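PDB 2ATR: acetyltransferase, GNAT family from Streptococcus pneumoniae, which probably transfers an acetyl group from acetyl-coenzyme A to an acceptor that is not known, as a member of the GNAT family of acetyltransferases. Local coordinates for residues S41-L46 and G93-A98; G55-V60 and S85-E90; V67-L72 and V101-E106. All coordinates share one frame; numbering follows the deposited sequence.

Interaction 1: S41-L46 and G93-A98; sequences SLVIYL and GNFKEA
Leu42, just before strand 43-49, and Val43, its first residue, meet the ring of Phe95 in the loop that follows helix 83-92, and two residues further along Tyr45 reaches Asn94. The contact is a worked example of how a loop leaving a helix is seated on a sheet by a few side chains of different character.

The apolar part centres on Phe95. Its far ring carbon CZ lies 3.9 Å from Leu42 CB, with Leu42 CD1 also close by, while Val43 CB stands at the edge of the same ring, near its plane, 4.3 Å from Phe95 CE2. With CG beside the backbone N and anti to the carbonyl carbon (chi1 -66°), the ring of Phe95 extends toward the strand and spans both neighbours. Leu59 and Val67, from the next two strands of the sheet, also touch it, so the ring rests on three strands in all.

The polar part pairs Tyr45 with Asn94. The two side chains approach from opposite directions, the ring and amide planes turned 33° apart, and the amide lies at the ring edge beside the phenol oxygen. Around the Tyr45 ring, Ile57, Leu87 and Ala91 add apolar neighbours from strand 52-61 and helix 83-92.

Within the loop, backbone bonding sets the course of the chain. A type I turn runs from Phe95 to Ala98, closed by Ala98 N donating to Phe95 O over 3.0 Å, and it redirects the chain toward strand 100-102.

The exit loop of the crossover helix thus lies against the helix-bearing side of the mixed sheet, as in the GNAT fold, where a beta-alpha-beta crossover covers that face.

Interaction 2: G55-V60 and S85-E90; sequences GLIRLV and SSLMKE
Ile57 of strand 55-60 packs against Leu87 and the selenomethionine at position 88, joining the sheet of the GNAT fold to helix 83-92, the helix of its beta-alpha-beta crossover. The short segments run in nearly the same direction, their axes 30° apart and 8.5 Å away at closest approach, which illustrates the usual layering of a helix over a strand.

In the first shell, the two branches of Ile57 divide the helix between them. CG2 touches Leu87, 3.9 Å from Leu87 CB and 3.6 Å from the carbonyl oxygen Leu87 O. The longer branch, with CG1 anti to the backbone N (chi1 -175°), carries CD1 to the next residue, where it stops 3.6 Å from SE of Met88. The Ile57 and Leu87 side chains pass alongside one another, pointing opposite ways, whereas Ile57 and Met88 meet at about a right angle. The CB of Met88 points away from the strand; bends at chi2 and chi3 keep SE beside Ile57 CD1, which also touches Met88 CA.

Further out, neighbours wall in this buried layer. Tyr45 and Leu72, from the strands flanking 52-61, touch Ile57, while Met118 and Phe120 pack on Met88. On the far side of the sheet, Leu56 turns its side chain to Val15, Leu18 and Tyr19 of helix 12-20, placing the sheet between helix 83-92 and helix 12-20.

At the Gly55 end, the absence of a side chain lets Leu87 approach the strand backbone: Leu87 CD1 sits 4.1 Å from Gly55 C and 3.7 Å from Leu56 O.

Interaction 3: V67-L72 and V101-E106; sequences VFVQDL and VQLATE
Phe68 and Gln102 stand side by side on neighbouring parallel strands, their side chains pointing the same way, and Gln102 can be followed outward from the backbone. Its CB lies 4.0 Å from Phe68 CD1, meeting the ring obliquely. From there CG and CD run on in an extended chain (chi2 -178°), which brings NE2 within 4.2 Å of Phe68 CE1, the amide plane turned 39° from that of the ring. At the tip, NE2 makes a weak bond to a water that also donates to Val67 O, and this water lies above one face of the Phe68 ring, toward its rim.

Beneath these side chains, the backbones are paired in the manner of a parallel ladder. Gln102 bonds to the residues flanking Phe68: its N donates to Val67 O, and its O accepts from Val69 N, each bond 3.0 Å long and close to straight at 163°. CA-H groups of Val101 and Phe68 make additional close approaches to the same two carbonyl oxygens.

The opposite face of the sheet is apolar, with Val67 CB set against Val101 CG2. Beyond the ladder, Val69 CB and Leu103 CB remain 3.9 Å apart, but the strands then part. In the pairing with the other neighbour, strand 52-61, Gln70 and Asp71 form a classic beta bulge opposite Arg58.

The chemistry implies a short junction: two direct backbone bonds hold it, and one water bridges the next step to Val69 O, its bond from Ala104 N weak, consistent with the splay between the fourth and fifth strands that in GNAT relatives admits the pantetheine of acetyl-coenzyme A.

After strand 2-7 and two helices, 41-46 opens interaction 1, which closes a long loop at 93-98. Strand 52-61 follows, and its contact with helix 83-92, interaction 2, is completed within that same loop. Strand 66-74 opens interaction 3, which closes last, when the chain reaches 101-106; it therefore crosses both earlier contacts. Neighbouring strands tie the three together: Leu42 N lies 2.9 Å from Leu59 O, and Arg58 NE forms a salt bridge with Asp71 OD2. Ala98 CB also packs against Val67 CG2, linking interactions 1 and 3. Together they join four strands to the crossover helix and its exit loop.

Interaction 1: S41-L46 and G93-A98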
loop_
_atom_site.group_PDB
_atom_site.type_symbol
_atom_site.label_atom_id
_atom_site.label_comp_id
_atom_site.label_asym_id
_atom_site.label_seq_id
_atom_site.Cartn_x
_atom_site.Cartn_y
_atom_site.Cartn_z
ATOM N N SER A 41 11.979 -1.474 2.055
ATOM C CA SER A 41 10.833 -0.607 2.102
ATOM C C SER A 41 11.037 0.343 3.267
ATOM O O SER A 41 11.890 0.106 4.105
ATOM C CB SER A 41 9.559 -1.418 2.310
ATOM O OG SER A 41 9.451 -2.377 1.262
ATOM N N LEU A 42 10.248 1.406 3.298
ATOM C CA LEU A 42 10.307 2.397 4.371
ATOM C C LEU A 42 9.580 1.842 5.602
ATOM O O LEU A 42 10.066 1.962 6.734
ATOM C CB LEU A 42 9.637 3.703 3.932
ATOM C CG LEU A 42 10.374 4.631 2.968
ATOM C CD1 LEU A 42 9.367 5.647 2.444
ATOM C CD2 LEU A 42 11.555 5.356 3.684
ATOM N N VAL A 43 8.425 1.243 5.362
ATOM C CA VAL A 43 7.545 0.798 6.421
ATOM C C VAL A 43 6.582 -0.265 5.913
ATOM O O VAL A 43 6.150 -0.217 4.769
ATOM C CB VAL A 43 6.776 1.977 7.059
ATOM C CG1 VAL A 43 5.439 2.194 6.413
ATOM C CG2 VAL A 43 6.639 1.787 8.533
ATOM N N ILE A 44 6.261 -1.219 6.779
ATOM C CA ILE A 44 5.168 -2.160 6.552
ATOM C C ILE A 44 4.282 -2.294 7.777
ATOM O O ILE A 44 4.775 -2.485 8.868
ATOM C CB ILE A 44 5.707 -3.534 6.139
ATOM C CG1 ILE A 44 6.486 -3.441 4.836
ATOM C CG2 ILE A 44 4.588 -4.536 6.025
ATOM C CD1 ILE A 44 7.447 -4.553 4.641
ATOM N N TYR A 45 2.978 -2.189 7.579
ATOM C CA TYR A 45 2.000 -2.543 8.601
ATOM C C TYR A 45 1.162 -3.737 8.144
ATOM O O TYR A 45 0.849 -3.850 6.971
ATOM C CB TYR A 45 1.086 -1.350 8.918
ATOM C CG TYR A 45 1.744 -0.232 9.710
ATOM C CD1 TYR A 45 1.412 -0.005 11.028
ATOM C CD2 TYR A 45 2.690 0.588 9.133
ATOM C CE1 TYR A 45 2.003 0.987 11.739
ATOM C CE2 TYR A 45 3.286 1.579 9.833
ATOM C CZ TYR A 45 2.944 1.782 11.141
ATOM O OH TYR A 45 3.537 2.790 11.843
ATOM N N LEU A 46 0.804 -4.615 9.077
ATOM C CA LEU A 46 -0.142 -5.698 8.781
ATOM C C LEU A 46 -1.451 -5.472 9.499
ATOM O O LEU A 46 -1.467 -4.840 10.571
ATOM C CB LEU A 46 0.409 -7.066 9.186
ATOM C CG LEU A 46 1.759 -7.396 8.579
ATOM C CD1 LEU A 46 2.176 -8.779 9.071
ATOM C CD2 LEU A 46 1.656 -7.351 7.024
ATOM N N GLY A 93 1.066 8.145 8.870
ATOM C CA GLY A 93 1.334 8.889 10.099
ATOM C C GLY A 93 2.816 9.087 10.372
ATOM O O GLY A 93 3.241 10.078 11.019
ATOM N N ASN A 94 3.619 8.160 9.863
ATOM C CA ASN A 94 5.060 8.278 9.941
ATOM C C ASN A 94 5.645 9.286 8.968
ATOM O O ASN A 94 6.821 9.618 9.064
ATOM C CB ASN A 94 5.707 6.927 9.711
ATOM C CG ASN A 94 5.206 5.895 10.674
ATOM O OD1 ASN A 94 4.332 5.076 10.343
ATOM N ND2 ASN A 94 5.705 5.958 11.895
ATOM N N PHE A 95 4.833 9.793 8.043
ATOM C CA PHE A 95 5.407 10.516 6.914
ATOM C C PHE A 95 4.654 11.763 6.612
ATOM O O PHE A 95 4.627 12.197 5.455
ATOM C CB PHE A 95 5.543 9.606 5.687
ATOM C CG PHE A 95 6.535 8.495 5.886
ATOM C CD1 PHE A 95 7.895 8.750 5.861
ATOM C CD2 PHE A 95 6.111 7.191 6.149
ATOM C CE1 PHE A 95 8.795 7.763 6.112
ATOM C CE2 PHE A 95 7.020 6.187 6.367
ATOM C CZ PHE A 95 8.364 6.470 6.336
ATOM N N LYS A 96 4.089 12.361 7.666
ATOM C CA LYS A 96 3.148 13.488 7.517
ATOM C C LYS A 96 3.780 14.784 7.021
ATOM O O LYS A 96 3.074 15.686 6.555
ATOM C CB LYS A 96 2.335 13.730 8.817
ATOM C CG LYS A 96 3.178 14.107 10.060
ATOM C CD LYS A 96 2.476 13.705 11.408
ATOM C CE LYS A 96 3.126 14.387 12.680
ATOM N NZ LYS A 96 4.627 14.641 12.521
ATOM N N GLU A 97 5.115 14.858 7.092
ATOM C CA GLU A 97 5.857 16.005 6.569
ATOM C C GLU A 97 6.655 15.657 5.283
ATOM O O GLU A 97 7.313 16.538 4.750
ATOM C CB GLU A 97 6.793 16.605 7.659
ATOM C CG GLU A 97 6.110 16.701 9.042
ATOM C CD GLU A 97 6.425 17.997 9.806
ATOM O OE1 GLU A 97 7.603 18.447 9.772
ATOM O OE2 GLU A 97 5.484 18.562 10.454
ATOM N N ALA A 98 6.579 14.415 4.788
ATOM C CA ALA A 98 7.240 14.061 3.498
ATOM C C ALA A 98 6.752 15.025 2.448
ATOM O O ALA A 98 5.568 15.318 2.379
ATOM C CB ALA A 98 6.962 12.589 3.044
#

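Interaction 2: G55-V60 and S85-E90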
loop_
_atom_site.group_PDB
_atom_site.type_symbol
_atom_site.label_atom_id
_atom_site.label_comp_id
_atom_site.label_asym_id
_atom_site.label_seq_id
_atom_site.Cartn_x
_atom_site.Cartn_y
_atom_site.Cartn_z
ATOM N N GLY A 55 -4.306 -8.284 5.879
ATOM C CA GLY A 55 -4.106 -7.008 5.151
ATOM C C GLY A 55 -2.685 -6.587 5.310
ATOM O O GLY A 55 -2.024 -7.013 6.271
ATOM N N LEU A 56 -2.183 -5.803 4.338
ATOM C CA LEU A 56 -0.825 -5.299 4.364
ATOM C C LEU A 56 -0.800 -3.898 3.703
ATOM O O LEU A 56 -1.568 -3.634 2.781
ATOM C CB LEU A 56 0.139 -6.284 3.644
ATOM C CG LEU A 56 1.593 -5.920 3.297
ATOM C CD1 LEU A 56 2.493 -7.178 3.217
ATOM C CD2 LEU A 56 1.640 -5.107 1.950
ATOM N N ILE A 57 0.047 -3.022 4.211
ATOM C CA ILE A 57 0.418 -1.771 3.477
ATOM C C ILE A 57 1.927 -1.721 3.453
ATOM O O ILE A 57 2.573 -2.129 4.417
ATOM C CB ILE A 57 -0.238 -0.464 4.024
ATOM C CG1 ILE A 57 0.093 0.796 3.111
ATOM C CG2 ILE A 57 0.205 -0.232 5.497
ATOM C CD1 ILE A 57 -0.785 2.051 3.500
ATOM N N ARG A 58 2.495 -1.303 2.324
ATOM C CA ARG A 58 3.917 -1.203 2.164
ATOM C C ARG A 58 4.256 0.123 1.448
ATOM O O ARG A 58 3.803 0.421 0.324
ATOM C CB ARG A 58 4.458 -2.382 1.344
ATOM C CG ARG A 58 5.928 -2.472 1.254
ATOM C CD ARG A 58 6.374 -3.833 0.720
ATOM N NE ARG A 58 6.211 -3.983 -0.734
ATOM C CZ ARG A 58 7.054 -3.553 -1.668
ATOM N NH1 ARG A 58 8.123 -2.794 -1.383
ATOM N NH2 ARG A 58 6.800 -3.843 -2.928
ATOM N N LEU A 59 5.050 0.930 2.130
ATOM C CA LEU A 59 5.483 2.227 1.578
ATOM C C LEU A 59 6.919 2.154 1.176
ATOM O O LEU A 59 7.698 1.469 1.821
ATOM C CB LEU A 59 5.310 3.323 2.622
ATOM C CG LEU A 59 3.990 3.548 3.342
ATOM C CD1 LEU A 59 4.144 4.805 4.166
ATOM C CD2 LEU A 59 2.847 3.678 2.400
ATOM N N VAL A 60 7.274 2.885 0.114
ATOM C CA VAL A 60 8.621 2.936 -0.454
ATOM C C VAL A 60 9.003 4.387 -0.801
ATOM O O VAL A 60 8.132 5.271 -0.841
ATOM C CB VAL A 60 8.776 2.059 -1.752
ATOM C CG1 VAL A 60 8.497 0.554 -1.427
ATOM C CG2 VAL A 60 7.901 2.578 -2.891
ATOM N N SER A 85 -8.420 1.878 5.463
ATOM C CA SER A 85 -8.247 3.205 6.118
ATOM C C SER A 85 -7.273 3.203 7.260
ATOM O O SER A 85 -6.438 4.098 7.397
ATOM C CB SER A 85 -9.538 3.721 6.742
ATOM O OG SER A 85 -10.422 4.145 5.759
ATOM N N SER A 86 -7.462 2.219 8.135
ATOM C CA SER A 86 -6.604 2.008 9.262
ATOM C C SER A 86 -5.178 1.838 8.834
ATOM O O SER A 86 -4.316 2.492 9.383
ATOM C CB SER A 86 -7.091 0.767 10.044
ATOM O OG SER A 86 -8.408 1.027 10.470
ATOM N N LEU A 87 -4.944 0.950 7.856
ATOM C CA LEU A 87 -3.586 0.692 7.318
ATOM C C LEU A 87 -2.910 2.009 6.789
ATOM O O LEU A 87 -1.770 2.335 7.151
ATOM C CB LEU A 87 -3.647 -0.362 6.222
ATOM C CG LEU A 87 -3.846 -1.830 6.699
ATOM C CD1 LEU A 87 -4.045 -2.720 5.443
ATOM C CD2 LEU A 87 -2.625 -2.288 7.503
HETATM N N MSE A 88 -3.679 2.740 5.998
HETATM C CA MSE A 88 -3.290 4.035 5.426
HETATM C C MSE A 88 -2.966 5.075 6.524
HETATM O O MSE A 88 -1.914 5.724 6.512
HETATM C CB MSE A 88 -4.415 4.519 4.466
HETATM C CG MSE A 88 -4.400 3.834 3.039
HETATM SE SE MSE A 88 -3.059 4.358 1.913
HETATM C CE MSE A 88 -3.737 5.998 1.482
ATOM N N LYS A 89 -3.866 5.228 7.485
ATOM C CA LYS A 89 -3.663 6.226 8.567
ATOM C C LYS A 89 -2.459 5.929 9.437
ATOM O O LYS A 89 -1.656 6.846 9.694
ATOM C CB LYS A 89 -4.949 6.445 9.379
ATOM C CG LYS A 89 -6.086 7.062 8.548
ATOM C CD LYS A 89 -7.445 7.051 9.309
ATOM C CE LYS A 89 -8.574 7.534 8.454
ATOM N NZ LYS A 89 -8.283 8.849 7.763
ATOM N N GLU A 90 -2.256 4.666 9.819
ATOM C CA GLU A 90 -1.022 4.299 10.573
ATOM C C GLU A 90 0.290 4.413 9.800
ATOM O O GLU A 90 1.291 4.943 10.331
ATOM C CB GLU A 90 -1.088 2.907 11.191
ATOM C CG GLU A 90 -2.256 2.709 12.173
ATOM C CD GLU A 90 -2.233 3.706 13.343
ATOM O OE1 GLU A 90 -1.131 4.033 13.839
ATOM O OE2 GLU A 90 -3.325 4.179 13.749
#

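Interaction 3: V67-L72 and V101-E106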
loop_
_atom_site.group_PDB
_atom_site.type_symbol
_atom_site.label_atom_id
_atom_site.label_comp_id
_atom_site.label_asym_id
_atom_site.label_seq_id
_atom_site.Cartn_x
_atom_site.Cartn_y
_atom_site.Cartn_z
ATOM N N VAL A 67 7.507 9.643 -0.807
ATOM C CA VAL A 67 6.946 8.434 -0.257
ATOM C C VAL A 67 5.856 7.918 -1.248
ATOM O O VAL A 67 5.100 8.699 -1.834
ATOM C CB VAL A 67 6.352 8.673 1.142
ATOM C CG1 VAL A 67 5.601 7.381 1.673
ATOM C CG2 VAL A 67 7.474 9.117 2.166
ATOM N N PHE A 68 5.847 6.622 -1.498
ATOM C CA PHE A 68 4.874 6.031 -2.455
ATOM C C PHE A 68 4.172 4.904 -1.722
ATOM O O PHE A 68 4.849 4.114 -1.039
ATOM C CB PHE A 68 5.566 5.520 -3.728
ATOM C CG PHE A 68 6.318 6.607 -4.485
ATOM C CD1 PHE A 68 5.679 7.342 -5.487
ATOM C CD2 PHE A 68 7.632 6.953 -4.124
ATOM C CE1 PHE A 68 6.355 8.344 -6.194
ATOM C CE2 PHE A 68 8.289 7.973 -4.787
ATOM C CZ PHE A 68 7.646 8.658 -5.844
ATOM N N VAL A 69 2.850 4.848 -1.855
ATOM C CA VAL A 69 2.047 3.759 -1.272
ATOM C C VAL A 69 2.169 2.643 -2.300
ATOM O O VAL A 69 1.525 2.675 -3.361
ATOM C CB VAL A 69 0.517 4.108 -1.028
ATOM C CG1 VAL A 69 -0.234 2.819 -0.520
ATOM C CG2 VAL A 69 0.336 5.211 0.026
ATOM N N GLN A 70 3.083 1.713 -2.047
ATOM C CA GLN A 70 3.423 0.702 -3.053
ATOM C C GLN A 70 2.432 -0.482 -3.067
ATOM O O GLN A 70 1.883 -0.826 -4.130
ATOM C CB GLN A 70 4.860 0.263 -2.850
ATOM C CG GLN A 70 5.347 -0.889 -3.752
ATOM C CD GLN A 70 5.160 -0.592 -5.250
ATOM O OE1 GLN A 70 5.163 0.556 -5.670
ATOM N NE2 GLN A 70 4.945 -1.630 -6.034
ATOM N N ASP A 71 2.161 -1.083 -1.912
ATOM C CA ASP A 71 1.149 -2.176 -1.820
ATOM C C ASP A 71 0.132 -1.778 -0.791
ATOM O O ASP A 71 0.497 -1.281 0.301
ATOM C CB ASP A 71 1.746 -3.553 -1.396
ATOM C CG ASP A 71 2.833 -4.064 -2.326
ATOM O OD1 ASP A 71 2.747 -3.883 -3.568
ATOM O OD2 ASP A 71 3.780 -4.690 -1.806
ATOM N N LEU A 72 -1.136 -1.921 -1.132
ATOM C CA LEU A 72 -2.213 -1.879 -0.162
ATOM C C LEU A 72 -3.164 -3.051 -0.443
ATOM O O LEU A 72 -3.855 -3.078 -1.485
ATOM C CB LEU A 72 -2.989 -0.569 -0.217
ATOM C CG LEU A 72 -4.140 -0.380 0.781
ATOM C CD1 LEU A 72 -3.626 -0.505 2.235
ATOM C CD2 LEU A 72 -4.853 0.968 0.593
ATOM N N VAL A 101 3.575 12.779 -1.357
ATOM C CA VAL A 101 3.201 11.391 -1.149
ATOM C C VAL A 101 2.252 11.011 -2.290
ATOM O O VAL A 101 1.279 11.729 -2.544
ATOM C CB VAL A 101 2.559 11.185 0.221
ATOM C CG1 VAL A 101 2.135 9.745 0.361
ATOM C CG2 VAL A 101 3.574 11.574 1.362
ATOM N N GLN A 102 2.560 9.908 -2.983
ATOM C CA GLN A 102 1.816 9.511 -4.156
ATOM C C GLN A 102 1.505 8.026 -4.186
ATOM O O GLN A 102 1.994 7.266 -3.363
ATOM C CB GLN A 102 2.572 9.908 -5.436
ATOM C CG GLN A 102 2.785 11.399 -5.579
ATOM C CD GLN A 102 3.480 11.732 -6.865
ATOM O OE1 GLN A 102 2.916 11.601 -7.927
ATOM N NE2 GLN A 102 4.710 12.124 -6.774
ATOM N N LEU A 103 0.705 7.628 -5.169
ATOM C CA LEU A 103 0.304 6.223 -5.371
ATOM C C LEU A 103 -0.233 6.183 -6.808
ATOM O O LEU A 103 -0.513 7.251 -7.440
ATOM C CB LEU A 103 -0.742 5.745 -4.345
ATOM C CG LEU A 103 -2.139 6.390 -4.215
ATOM C CD1 LEU A 103 -3.195 5.741 -5.156
ATOM C CD2 LEU A 103 -2.604 6.217 -2.799
ATOM N N ALA A 104 -0.382 4.964 -7.321
ATOM C CA ALA A 104 -0.956 4.780 -8.683
ATOM C C ALA A 104 -2.007 3.669 -8.495
ATOM O O ALA A 104 -1.761 2.679 -7.791
ATOM C CB ALA A 104 0.141 4.349 -9.706
ATOM N N THR A 105 -3.177 3.850 -9.086
ATOM C CA THR A 105 -4.233 2.858 -8.928
ATOM C C THR A 105 -5.019 2.590 -10.221
ATOM O O THR A 105 -5.024 3.451 -11.117
ATOM C CB THR A 105 -5.165 3.181 -7.687
ATOM O OG1 THR A 105 -6.027 2.080 -7.474
ATOM C CG2 THR A 105 -6.008 4.478 -7.886
ATOM N N GLU A 106 -5.700 1.419 -10.329
ATOM C CA GLU A 106 -6.675 1.245 -11.414
ATOM C C GLU A 106 -7.715 2.318 -11.284
ATOM O O GLU A 106 -8.164 2.646 -10.180
ATOM C CB GLU A 106 -7.367 -0.131 -11.388
ATOM C CG GLU A 106 -6.442 -1.212 -11.749
ATOM C CD GLU A 106 -7.094 -2.587 -11.657
ATOM O OE1 GLU A 106 -8.350 -2.665 -11.738
ATOM O OE2 GLU A 106 -6.332 -3.575 -11.502
HETATM O O HOH W 1 5.979 10.952 -3.887
HETATM O O HOH W 2 1.946 3.105 -6.337
#